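Local coordinates for amino acid ABC superfamily ATP binding cassette transporter, binding protein (Streptococcus pneumoniae, PDB 4H5G), which binds L-arginine and probably delivers it to an amino acid ABC transporter for uptake into the cell, at residues A[42-47]-A[217-222]; A[159-164]-A[180-185]; A[173-178]-A[185-190]. All blocks are in the same frame, centred on the assembly; numbering follows the deposited sequence. Where two conformers were deposited one is given.

Interaction 1 of 3, residues A[42-47]-A[217-222]. With EDO (1,2-ethanediol), chain K.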
ATOM      1  N   ILE A  42       9.676  -1.058   2.129  1.00 16.50           N
ATOM      2  CA  ILE A  42      10.997  -1.387   1.599  1.00 14.07           C
ATOM      3  C   ILE A  42      11.961  -1.670   2.749  1.00 21.67           C
ATOM      4  O   ILE A  42      12.754  -2.611   2.682  1.00 18.71           O
ATOM      5  CB  ILE A  42      11.550  -0.262   0.703  1.00 19.45           C
ATOM      6  CG1 ILE A  42      10.522   0.140  -0.366  1.00 19.87           C
ATOM      7  CG2 ILE A  42      12.890  -0.669   0.070  1.00 18.41           C
ATOM      8  CD1 ILE A  42       9.937  -1.030  -1.149  1.00 21.44           C
ATOM      9  N   ASP A  43      11.880  -0.880   3.814  1.00 18.08           N
ATOM     10  CA  ASP A  43      12.722  -1.124   4.984  1.00 17.83           C
ATOM     11  C   ASP A  43      12.387  -2.480   5.579  1.00 19.18           C
ATOM     12  O   ASP A  43      13.269  -3.216   6.023  1.00 20.30           O
ATOM     13  CB  ASP A  43      12.529  -0.028   6.051  1.00 16.95           C
ATOM     14  CG  ASP A  43      13.054   1.335   5.611  1.00 28.49           C
ATOM     15  OD1 ASP A  43      13.870   1.410   4.679  1.00 24.87           O
ATOM     16  OD2 ASP A  43      12.658   2.339   6.233  1.00 32.88           O
ATOM     17  N   MET A  44      11.102  -2.811   5.602  1.00 16.99           N
ATOM     18  CA  MET A  44      10.683  -4.117   6.128  1.00 13.12           C
ATOM     19  C   MET A  44      11.170  -5.234   5.207  1.00 18.03           C
ATOM     20  O   MET A  44      11.678  -6.251   5.671  1.00 18.76           O
ATOM     21  CB  MET A  44       9.161  -4.193   6.267  1.00 13.52           C
ATOM     22  CG  MET A  44       8.670  -5.561   6.738  1.00 18.17           C
ATOM     23  SD  MET A  44       6.884  -5.603   6.943  1.00 18.33           S
ATOM     24  CE  MET A  44       6.378  -5.230   5.261  1.00 16.85           C
ATOM     25  N   ALA A  45      11.040  -5.030   3.897  1.00 16.94           N
ATOM     26  CA  ALA A  45      11.500  -6.045   2.941  1.00 20.20           C
ATOM     27  C   ALA A  45      12.995  -6.261   3.091  1.00 19.48           C
ATOM     28  O   ALA A  45      13.490  -7.392   2.999  1.00 19.02           O
ATOM     29  CB  ALA A  45      11.132  -5.647   1.491  1.00 18.35           C
ATOM     30  N   GLN A  46      13.721  -5.175   3.334  1.00 17.53           N
ATOM     31  CA  GLN A  46      15.155  -5.270   3.562  1.00 15.62           C
ATOM     32  C   GLN A  46      15.460  -6.079   4.816  1.00 20.17           C
ATOM     33  O   GLN A  46      16.409  -6.867   4.829  1.00 19.33           O
ATOM     34  CB  GLN A  46      15.787  -3.877   3.675  1.00 19.09           C
ATOM     35  CG  GLN A  46      17.301  -3.898   3.776  1.00 20.87           C
ATOM     36  CD  GLN A  46      17.974  -4.325   2.480  1.00 26.96           C
ATOM     37  OE1 GLN A  46      17.757  -3.727   1.418  1.00 25.70           O
ATOM     38  NE2 GLN A  46      18.807  -5.363   2.563  1.00 26.80           N
ATOM     39  N   ALA A  47      14.667  -5.886   5.872  1.00 19.84           N
ATOM     40  CA  ALA A  47      14.870  -6.650   7.114  1.00 18.36           C
ATOM     41  C   ALA A  47      14.663  -8.145   6.875  1.00 19.01           C
ATOM     42  O   ALA A  47      15.356  -8.988   7.466  1.00 20.78           O
ATOM     43  CB  ALA A  47      13.945  -6.141   8.230  1.00 20.57           C
ATOM     44  N   LYS A 217       8.439 -13.954  11.764  1.00 20.50           N
ATOM     45  CA  LYS A 217       9.405 -13.718  12.837  1.00 18.91           C
ATOM     46  C   LYS A 217       9.939 -12.292  12.747  1.00 18.51           C
ATOM     47  O   LYS A 217      10.028 -11.572  13.754  1.00 19.34           O
ATOM     48  CB  LYS A 217      10.557 -14.724  12.741  1.00 19.92           C
ATOM     49  CG  LYS A 217      11.711 -14.427  13.676  1.00 24.83           C
ATOM     50  CD  LYS A 217      12.881 -15.352  13.371  1.00 28.23           C
ATOM     51  CE  LYS A 217      14.092 -14.975  14.199  1.00 34.64           C
ATOM     52  NZ  LYS A 217      13.835 -15.248  15.638  1.00 36.31           N
ATOM     53  N   VAL A 218      10.280 -11.876  11.531  1.00 14.75           N
ATOM     54  CA  VAL A 218      10.796 -10.518  11.334  1.00 18.28           C
ATOM     55  C   VAL A 218       9.730  -9.478  11.677  1.00 19.25           C
ATOM     56  O   VAL A 218      10.006  -8.496  12.381  1.00 19.04           O
ATOM     57  CB  VAL A 218      11.291 -10.328   9.893  1.00 16.40           C
ATOM     58  CG1 VAL A 218      11.676  -8.867   9.635  1.00 21.25           C
ATOM     59  CG2 VAL A 218      12.496 -11.241   9.650  1.00 16.41           C
ATOM     60  N   ILE A 219       8.511  -9.704  11.196  1.00 17.03           N
ATOM     61  CA  ILE A 219       7.410  -8.758  11.452  1.00 15.12           C
ATOM     62  C   ILE A 219       7.070  -8.665  12.932  1.00 20.79           C
ATOM     63  O   ILE A 219       6.824  -7.572  13.459  1.00 19.00           O
ATOM     64  CB  ILE A 219       6.142  -9.119  10.641  1.00 16.45           C
ATOM     65  CG1 ILE A 219       6.365  -8.792   9.164  1.00 15.78           C
ATOM     66  CG2 ILE A 219       4.921  -8.346  11.149  1.00 19.33           C
ATOM     67  CD1 ILE A 219       5.259  -9.323   8.276  1.00 19.83           C
ATOM     68  N   GLN A 220       7.071  -9.798  13.621  1.00 17.03           N
ATOM     69  CA  GLN A 220       6.740  -9.762  15.050  1.00 18.91           C
ATOM     70  C   GLN A 220       7.776  -8.940  15.802  1.00 21.85           C
ATOM     71  O   GLN A 220       7.454  -8.180  16.724  1.00 19.31           O
ATOM     72  CB  GLN A 220       6.633 -11.174  15.647  1.00 17.79           C
ATOM     73  CG  GLN A 220       6.023 -11.171  17.056  1.00 26.33           C
ATOM     74  CD  GLN A 220       4.582 -10.630  17.095  1.00 43.23           C
ATOM     75  OE1 GLN A 220       3.638 -11.314  16.682  1.00 36.08           O
ATOM     76  NE2 GLN A 220       4.414  -9.393  17.593  1.00 33.68           N
ATOM     77  N   LYS A 221       9.034  -9.085  15.409  1.00 17.54           N
ATOM     78  CA  LYS A 221      10.100  -8.319  16.059  1.00 20.24           C
ATOM     79  C   LYS A 221       9.952  -6.820  15.781  1.00 18.87           C
ATOM     80  O   LYS A 221      10.133  -5.988  16.679  1.00 18.84           O
ATOM     81  CB  LYS A 221      11.455  -8.838  15.581  1.00 21.28           C
ATOM     82  CG  LYS A 221      12.602  -7.898  15.829  1.00 30.31           C
ATOM     83  CD  LYS A 221      13.180  -8.101  17.191  1.00 51.13           C
ATOM     84  CE  LYS A 221      14.667  -7.788  17.161  1.00 60.03           C
ATOM     85  NZ  LYS A 221      15.339  -8.318  18.377  1.00 61.90           N
ATOM     86  N   LEU A 222       9.613  -6.471  14.549  1.00 16.76           N
ATOM     87  CA  LEU A 222       9.384  -5.055  14.195  1.00 16.35           C
ATOM     88  C   LEU A 222       8.238  -4.462  15.010  1.00 19.94           C
ATOM     89  O   LEU A 222       8.361  -3.370  15.569  1.00 18.50           O
ATOM     90  CB  LEU A 222       9.079  -4.905  12.698  1.00 16.16           C
ATOM     91  CG  LEU A 222      10.182  -5.301  11.716  1.00 20.25           C
ATOM     92  CD1 LEU A 222       9.632  -5.268  10.295  1.00 23.46           C
ATOM     93  CD2 LEU A 222      11.383  -4.371  11.834  1.00 19.56           C
TER
HETATM   94  C1  EDO K 309      18.052 -14.221  15.382  1.00 64.73           C
HETATM   95  O1  EDO K 309      17.782 -14.700  14.056  1.00 60.87           O
HETATM   96  C2  EDO K 309      16.767 -13.849  16.111  1.00 60.53           C
HETATM   97  O2  EDO K 309      16.391 -14.880  17.036  1.00 56.79           O
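The bond from Gln46 N to Ile42 O, 2.8 Å, belongs to the turn of helix 40-52 from which Met44, and Ala47 just beyond it, meet Val218, Ile219 and Leu222. The segments of helix 40-52 and helix 209-225 come within 10.3 Å axis to axis and their directions differ by 125°, so they pass steeply, closer to antiparallel than to parallel. The meeting is wholly apolar. Met44 sends its chain straight out past the carbonyl side, CG anti to the backbone N (chi1 177°), before it bends at the last torsion. That places CG 3.7 Å from Leu222 CD1, while SD, one atom further on, reaches Ile219 CG1 at 3.9 Å; the thioether thus spans one turn of the other helix, crossing both branched chains at a slant. One turn on from Met44, the methyl CB of Ala47 points directly at its partner and meets Val218 CG1 at 3.8 Å. The small residue allows the close backbone pairing here, with Ala47 CA and Val218 CA 7.0 Å apart. At the outer margin, Lys217 NZ makes a weak hydrogen bond to O2 of an ethanediol molecule, 2.9 Å, and the same diol is bonded to Glu51 of helix 40-52; it is probably a crystallisation additive. Tyr228 of helix 227-235 and the loop residues Val79 and Tyr98 also touch Met44, and Leu222 leans on Tyr231. Helix 40-52 lies between helix 209-225 and strand 55-60, with Ala45 resting on Leu56.

Interaction 2 of 3, residues A[159-164]-A[180-185]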
ATOM      1  N   GLU A 159      -5.355  14.107 -10.938  1.00 19.08           N
ATOM      2  CA  GLU A 159      -6.701  14.442 -11.397  1.00 20.02           C
ATOM      3  C   GLU A 159      -7.480  15.233 -10.345  1.00 21.25           C
ATOM      4  O   GLU A 159      -8.256  16.128 -10.686  1.00 21.48           O
ATOM      5  CB  GLU A 159      -7.457  13.183 -11.869  1.00 22.03           C
ATOM      6  CG  GLU A 159      -6.810  12.566 -13.109  1.00 25.33           C
ATOM      7  CD  GLU A 159      -7.694  11.526 -13.798  1.00 39.51           C
ATOM      8  OE1 GLU A 159      -8.899  11.448 -13.476  1.00 34.25           O
ATOM      9  OE2 GLU A 159      -7.176  10.785 -14.661  1.00 33.64           O
ATOM     10  N   LEU A 160      -7.243  14.920  -9.076  1.00 19.76           N
ATOM     11  CA  LEU A 160      -7.801  15.719  -7.974  1.00 18.09           C
ATOM     12  C   LEU A 160      -7.278  17.157  -8.047  1.00 18.56           C
ATOM     13  O   LEU A 160      -8.046  18.117  -7.985  1.00 20.86           O
ATOM     14  CB  LEU A 160      -7.436  15.087  -6.628  1.00 19.39           C
ATOM     15  CG  LEU A 160      -7.750  15.947  -5.398  1.00 22.10           C
ATOM     16  CD1 LEU A 160      -9.257  16.129  -5.236  1.00 28.88           C
ATOM     17  CD2 LEU A 160      -7.141  15.365  -4.120  1.00 23.81           C
ATOM     18  N   GLN A 161      -5.968  17.309  -8.198  1.00 19.25           N
ATOM     19  CA  GLN A 161      -5.386  18.655  -8.322  1.00 21.12           C
ATOM     20  C   GLN A 161      -5.883  19.446  -9.533  1.00 25.46           C
ATOM     21  O   GLN A 161      -5.964  20.676  -9.497  1.00 24.21           O
ATOM     22  CB  GLN A 161      -3.859  18.568  -8.310  1.00 22.61           C
ATOM     23  CG  GLN A 161      -3.333  17.982  -7.027  1.00 27.66           C
ATOM     24  CD  GLN A 161      -1.833  17.977  -6.962  1.00 40.93           C
ATOM     25  OE1 GLN A 161      -1.162  17.245  -7.697  1.00 39.10           O
ATOM     26  NE2 GLN A 161      -1.289  18.807  -6.083  1.00 41.31           N
ATOM     27  N   ALA A 162      -6.217  18.734 -10.604  1.00 23.03           N
ATOM     28  CA  ALA A 162      -6.710  19.375 -11.826  1.00 23.66           C
ATOM     29  C   ALA A 162      -8.208  19.692 -11.757  1.00 24.79           C
ATOM     30  O   ALA A 162      -8.744  20.392 -12.612  1.00 26.71           O
ATOM     31  CB  ALA A 162      -6.382  18.509 -13.038  1.00 24.34           C
ATOM     32  N   GLY A 163      -8.877  19.162 -10.738  1.00 23.88           N
ATOM     33  CA  GLY A 163     -10.295  19.435 -10.537  1.00 26.56           C
ATOM     34  C   GLY A 163     -11.222  18.508 -11.305  1.00 28.84           C
ATOM     35  O   GLY A 163     -12.441  18.727 -11.336  1.00 25.21           O
ATOM     36  N   LYS A 164     -10.654  17.479 -11.931  1.00 25.32           N
ATOM     37  CA  LYS A 164     -11.459  16.478 -12.635  1.00 23.07           C
ATOM     38  C   LYS A 164     -12.080  15.527 -11.617  1.00 24.28           C
ATOM     39  O   LYS A 164     -13.123  14.922 -11.870  1.00 25.65           O
ATOM     40  CB  LYS A 164     -10.590  15.655 -13.588  1.00 29.90           C
ATOM     41  CG  LYS A 164     -10.048  16.427 -14.773  1.00 51.89           C
ATOM     42  CD  LYS A 164      -9.465  15.473 -15.808  1.00 64.84           C
ATOM     43  CE  LYS A 164     -10.534  14.532 -16.354  1.00 71.06           C
ATOM     44  NZ  LYS A 164     -10.002  13.663 -17.442  1.00 73.23           N
ATOM     45  N   ALA A 180       0.295  16.455   4.004  1.00 26.16           N
ATOM     46  CA  ALA A 180       1.432  17.044   4.718  1.00 30.51           C
ATOM     47  C   ALA A 180       2.456  17.667   3.774  1.00 35.88           C
ATOM     48  O   ALA A 180       3.200  18.565   4.164  1.00 37.41           O
ATOM     49  CB  ALA A 180       2.087  16.003   5.611  1.00 31.37           C
ATOM     50  N   LYS A 181       2.489  17.193   2.533  1.00 27.12           N
ATOM     51  CA  LYS A 181       3.515  17.615   1.583  1.00 27.65           C
ATOM     52  C   LYS A 181       2.980  18.547   0.498  1.00 32.64           C
ATOM     53  O   LYS A 181       3.755  19.082  -0.289  1.00 34.46           O
ATOM     54  CB  LYS A 181       4.190  16.396   0.941  1.00 28.54           C
ATOM     55  CG  LYS A 181       4.940  15.509   1.935  1.00 33.72           C
ATOM     56  CD  LYS A 181       5.646  14.356   1.225  1.00 47.89           C
ATOM     57  CE  LYS A 181       6.156  13.312   2.215  1.00 61.08           C
ATOM     58  NZ  LYS A 181       6.736  12.114   1.525  1.00 60.63           N
ATOM     59  N   ASN A 182       1.662  18.736   0.458  1.00 31.20           N
ATOM     60  CA  ASN A 182       1.050  19.580  -0.574  1.00 30.18           C
ATOM     61  C   ASN A 182       0.045  20.581  -0.016  1.00 29.81           C
ATOM     62  O   ASN A 182      -0.914  20.206   0.658  1.00 31.37           O
ATOM     63  CB  ASN A 182       0.424  18.720  -1.679  1.00 30.67           C
ATOM     64  CG  ASN A 182       1.435  17.805  -2.333  1.00 35.74           C
ATOM     65  OD1 ASN A 182       2.120  18.198  -3.282  1.00 36.39           O
ATOM     66  ND2 ASN A 182       1.554  16.583  -1.816  1.00 27.64           N
ATOM     67  N   ALA A 183       0.237  21.856  -0.352  0.50 28.56           N
ATOM     68  CA  ALA A 183      -0.515  22.971   0.240  0.50 28.20           C
ATOM     69  C   ALA A 183      -2.052  22.906   0.193  0.50 33.25           C
ATOM     70  O   ALA A 183      -2.720  23.209   1.186  0.50 32.54           O
ATOM     71  CB  ALA A 183      -0.030  24.298  -0.352  0.50 31.20           C
ATOM     72  N   GLY A 184      -2.608  22.541  -0.959  0.50 31.24           N
ATOM     73  CA  GLY A 184      -4.041  22.677  -1.185  0.50 32.87           C
ATOM     74  C   GLY A 184      -4.894  21.476  -0.829  0.50 32.33           C
ATOM     75  O   GLY A 184      -6.091  21.457  -1.112  0.50 28.49           O
ATOM     76  N   LEU A 185      -4.279  20.494  -0.175  1.00 28.33           N
ATOM     77  CA  LEU A 185      -4.900  19.184   0.043  1.00 25.74           C
ATOM     78  C   LEU A 185      -5.131  18.886   1.518  1.00 27.26           C
ATOM     79  O   LEU A 185      -4.433  19.409   2.390  1.00 32.76           O
ATOM     80  CB  LEU A 185      -4.059  18.074  -0.593  1.00 24.65           C
ATOM     81  CG  LEU A 185      -3.778  18.325  -2.079  1.00 27.95           C
ATOM     82  CD1 LEU A 185      -2.895  17.226  -2.687  1.00 28.84           C
ATOM     83  CD2 LEU A 185      -5.082  18.466  -2.856  1.00 29.43           C
TER
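Two helices end near one another in the lobe built around the sheet of strands 103-108, 125-129, 146-150, 167-171 and 185-187 of this type II periplasmic binding fold, and Leu160 from the last turn of helix 153-162 meets Leu185, which opens strand 185-187 just after helix 172-181. The branch methyls do the touching: Leu160 CD2 lies 3.9 Å from Leu185 CD2, the two chains lying alongside and pointing opposite ways. Leu160 swings CG to the far side of its CB from the backbone N (chi1 170°), and both leucines also rest on Leu106 of strand 103-108, so this end of the contact is buried. Nearer the solvent, Gln161 lays its extended chain across Leu185 at about a right angle, with the amide NE2 4.1 Å from Leu185 CD1, a van der Waals approach to a methyl. The same NE2 stays 4.5 Å from Asn182 OD1, too far for a hydrogen bond. Asn182 turns its ND2 instead to the carbonyl oxygen of Tyr178 in the final turn of helix 172-181. The two helices end differently. After helix 153-162 a Schellman motif forms at Gly163, whose positive phi of 86° suits glycine: Gly163 N bonds Leu160 O at 3.1 Å, and Lys164 N reaches back weakly to Glu159 O. Leu160 O is gripped a second time, by His108 NE2, which ties the helix end to strand 103-108. After helix 172-181 the chain leaves helical geometry at Asn182 and makes a type I turn to Leu185, closed by a weak bond of 3.5 Å from Leu185 N to Asn182 O.

Interaction 3 of 3, residues A[173-178]-A[185-190]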
ATOM      1  N   PRO A 173      -2.603   6.626   5.865  1.00 18.76           N
ATOM      2  CA  PRO A 173      -1.240   7.177   5.927  1.00 20.59           C
ATOM      3  C   PRO A 173      -0.803   7.856   4.627  1.00 20.53           C
ATOM      4  O   PRO A 173      -0.025   8.821   4.639  1.00 18.38           O
ATOM      5  CB  PRO A 173      -0.380   5.943   6.206  1.00 21.12           C
ATOM      6  CG  PRO A 173      -1.301   5.009   6.934  1.00 23.54           C
ATOM      7  CD  PRO A 173      -2.637   5.202   6.263  1.00 19.42           C
ATOM      8  N   VAL A 174      -1.323   7.357   3.511  1.00 15.87           N
ATOM      9  CA  VAL A 174      -1.010   7.926   2.200  1.00 16.72           C
ATOM     10  C   VAL A 174      -1.696   9.280   2.020  1.00 22.22           C
ATOM     11  O   VAL A 174      -1.100  10.221   1.498  1.00 20.31           O
ATOM     12  CB  VAL A 174      -1.411   6.945   1.061  1.00 16.18           C
ATOM     13  CG1 VAL A 174      -1.080   7.545  -0.302  1.00 17.14           C
ATOM     14  CG2 VAL A 174      -0.675   5.613   1.226  1.00 17.67           C
ATOM     15  N   ALA A 175      -2.950   9.374   2.459  1.00 20.46           N
ATOM     16  CA  ALA A 175      -3.666  10.661   2.401  1.00 22.17           C
ATOM     17  C   ALA A 175      -2.994  11.681   3.299  1.00 22.30           C
ATOM     18  O   ALA A 175      -2.808  12.829   2.912  1.00 22.59           O
ATOM     19  CB  ALA A 175      -5.121  10.490   2.779  1.00 21.38           C
ATOM     20  N   LEU A 176      -2.616  11.255   4.500  1.00 21.01           N
ATOM     21  CA  LEU A 176      -1.945  12.159   5.442  1.00 25.32           C
ATOM     22  C   LEU A 176      -0.652  12.695   4.848  1.00 27.81           C
ATOM     23  O   LEU A 176      -0.315  13.872   5.013  1.00 26.31           O
ATOM     24  CB  LEU A 176      -1.644  11.432   6.752  1.00 27.01           C
ATOM     25  CG  LEU A 176      -2.831  11.172   7.671  1.00 38.40           C
ATOM     26  CD1 LEU A 176      -2.419  10.257   8.823  1.00 42.19           C
ATOM     27  CD2 LEU A 176      -3.401  12.488   8.199  1.00 40.13           C
ATOM     28  N   SER A 177       0.074  11.828   4.148  1.00 20.29           N
ATOM     29  CA  SER A 177       1.338  12.223   3.527  1.00 24.19           C
ATOM     30  C   SER A 177       1.117  13.242   2.412  1.00 25.41           C
ATOM     31  O   SER A 177       1.811  14.258   2.353  1.00 25.24           O
ATOM     32  CB  SER A 177       2.078  10.992   2.996  1.00 24.94           C
ATOM     33  OG  SER A 177       3.276  11.373   2.348  1.00 29.98           O
ATOM     34  N   TYR A 178       0.150  12.976   1.532  1.00 18.80           N
ATOM     35  CA  TYR A 178      -0.173  13.938   0.472  1.00 20.48           C
ATOM     36  C   TYR A 178      -0.550  15.279   1.073  1.00 27.03           C
ATOM     37  O   TYR A 178      -0.128  16.330   0.589  1.00 28.07           O
ATOM     38  CB  TYR A 178      -1.334  13.439  -0.392  1.00 19.80           C
ATOM     39  CG  TYR A 178      -0.915  12.471  -1.480  1.00 21.23           C
ATOM     40  CD1 TYR A 178      -0.023  12.855  -2.473  1.00 27.31           C
ATOM     41  CD2 TYR A 178      -1.431  11.185  -1.526  1.00 22.36           C
ATOM     42  CE1 TYR A 178       0.353  11.974  -3.482  1.00 26.57           C
ATOM     43  CE2 TYR A 178      -1.060  10.294  -2.530  1.00 23.75           C
ATOM     44  CZ  TYR A 178      -0.167  10.701  -3.501  1.00 26.82           C
ATOM     45  OH  TYR A 178       0.195   9.816  -4.495  1.00 35.22           O
ATOM     46  N   LEU A 185      -4.279  20.494  -0.175  1.00 28.33           N
ATOM     47  CA  LEU A 185      -4.900  19.184   0.043  1.00 25.74           C
ATOM     48  C   LEU A 185      -5.131  18.886   1.518  1.00 27.26           C
ATOM     49  O   LEU A 185      -4.433  19.409   2.390  1.00 32.76           O
ATOM     50  CB  LEU A 185      -4.059  18.074  -0.593  1.00 24.65           C
ATOM     51  CG  LEU A 185      -3.778  18.325  -2.079  1.00 27.95           C
ATOM     52  CD1 LEU A 185      -2.895  17.226  -2.687  1.00 28.84           C
ATOM     53  CD2 LEU A 185      -5.082  18.466  -2.856  1.00 29.43           C
ATOM     54  N   ALA A 186      -6.116  18.035   1.791  1.00 24.94           N
ATOM     55  CA  ALA A 186      -6.471  17.704   3.162  1.00 24.31           C
ATOM     56  C   ALA A 186      -7.189  16.372   3.221  1.00 24.43           C
ATOM     57  O   ALA A 186      -7.690  15.889   2.218  1.00 23.79           O
ATOM     58  CB  ALA A 186      -7.339  18.803   3.761  1.00 27.63           C
ATOM     59  N   VAL A 187      -7.237  15.784   4.405  1.00 23.78           N
ATOM     60  CA  VAL A 187      -7.988  14.554   4.603  1.00 23.28           C
ATOM     61  C   VAL A 187      -9.420  14.909   5.003  1.00 27.65           C
ATOM     62  O   VAL A 187      -9.629  15.688   5.930  1.00 27.42           O
ATOM     63  CB  VAL A 187      -7.323  13.702   5.687  1.00 27.75           C
ATOM     64  CG1 VAL A 187      -8.085  12.386   5.885  1.00 26.89           C
ATOM     65  CG2 VAL A 187      -5.852  13.447   5.328  1.00 24.05           C
ATOM     66  N   ALA A 188     -10.402  14.350   4.294  1.00 24.29           N
ATOM     67  CA  ALA A 188     -11.819  14.613   4.577  1.00 24.15           C
ATOM     68  C   ALA A 188     -12.178  14.073   5.960  1.00 25.71           C
ATOM     69  O   ALA A 188     -11.537  13.149   6.443  1.00 27.05           O
ATOM     70  CB  ALA A 188     -12.694  13.982   3.513  1.00 28.25           C
ATOM     71  N   THR A 189     -13.205  14.647   6.589  1.00 26.11           N
ATOM     72  CA  THR A 189     -13.641  14.199   7.917  1.00 29.26           C
ATOM     73  C   THR A 189     -14.651  13.056   7.845  1.00 42.39           C
ATOM     74  O   THR A 189     -15.136  12.586   8.872  1.00 46.58           O
ATOM     75  CB  THR A 189     -14.282  15.337   8.720  1.00 30.09           C
ATOM     76  OG1 THR A 189     -15.395  15.864   7.986  1.00 34.86           O
ATOM     77  CG2 THR A 189     -13.279  16.454   8.983  1.00 35.19           C
ATOM     78  N   VAL A 190     -14.980  12.633   6.631  1.00 30.24           N
ATOM     79  CA  VAL A 190     -15.962  11.573   6.433  1.00 38.99           C
ATOM     80  C   VAL A 190     -15.210  10.325   6.012  1.00 27.47           C
ATOM     81  O   VAL A 190     -14.235  10.423   5.282  1.00 28.09           O
ATOM     82  CB  VAL A 190     -16.974  11.974   5.326  1.00 40.81           C
ATOM     83  CG1 VAL A 190     -16.253  12.379   4.036  1.00 45.63           C
ATOM     84  CG2 VAL A 190     -17.955  10.864   5.065  1.00 49.43           C
TER
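Segment 173-178 of helix 172-181 and strand 185-187 run at 149° to each other, nearly antiparallel, with segment axes 7.4 Å apart at their closest, and Ala175 CA sits 6.2 Å from Val187 CA. Val187 is the centre of the contact. Its CG2, set anti to its own carbonyl carbon, enters between two neighbouring helix residues: it lies 4.0 Å from Ala175 CB and 3.9 Å from Leu176 CD2. The small Ala175 lets the strand come near, whereas Leu176 starts out pointing away from the strand and bends its end back to cross Val187 at the exposed margin. One turn on, Leu185 CD1 makes a looser approach to the backbone Tyr178 O, 4.4 Å. The Tyr178 ring leads off to Met153 and Val157 of helix 153-162. Strand 103-108 lies between strands 167-171 and 185-187, which run parallel, so the helix is the connection of a beta-alpha-beta crossover. Backbone bonds of Ala186 with Val107 and of Ala188 with Phe105 hold strand 185-187 and the residue after it against strand 103-108; between the two segments methyl groups meet apolar carbons and backbone without a polar bond, consistent with holding by shape and burial.

How the interactions relate
Interactions 2 and 3 are neighbours, their centres 10 Å apart; they share Leu185 and helix 172-181, and their segments alternate along the chain. Together they fasten helices 153-162 and 172-181 to the edge strand 185-187 of the five-stranded sheet. Interaction 1 lies apart, its centre 33 Å from that of interaction 2 and 26 Å from that of interaction 3, and it joins helix 40-52 to helix 209-225. Both others are nested in the long loop it closes. This is the two-lobed layout of type II binding proteins: the chain builds one lobe, crosses to the other, and returns near its end, with arginine bound between them.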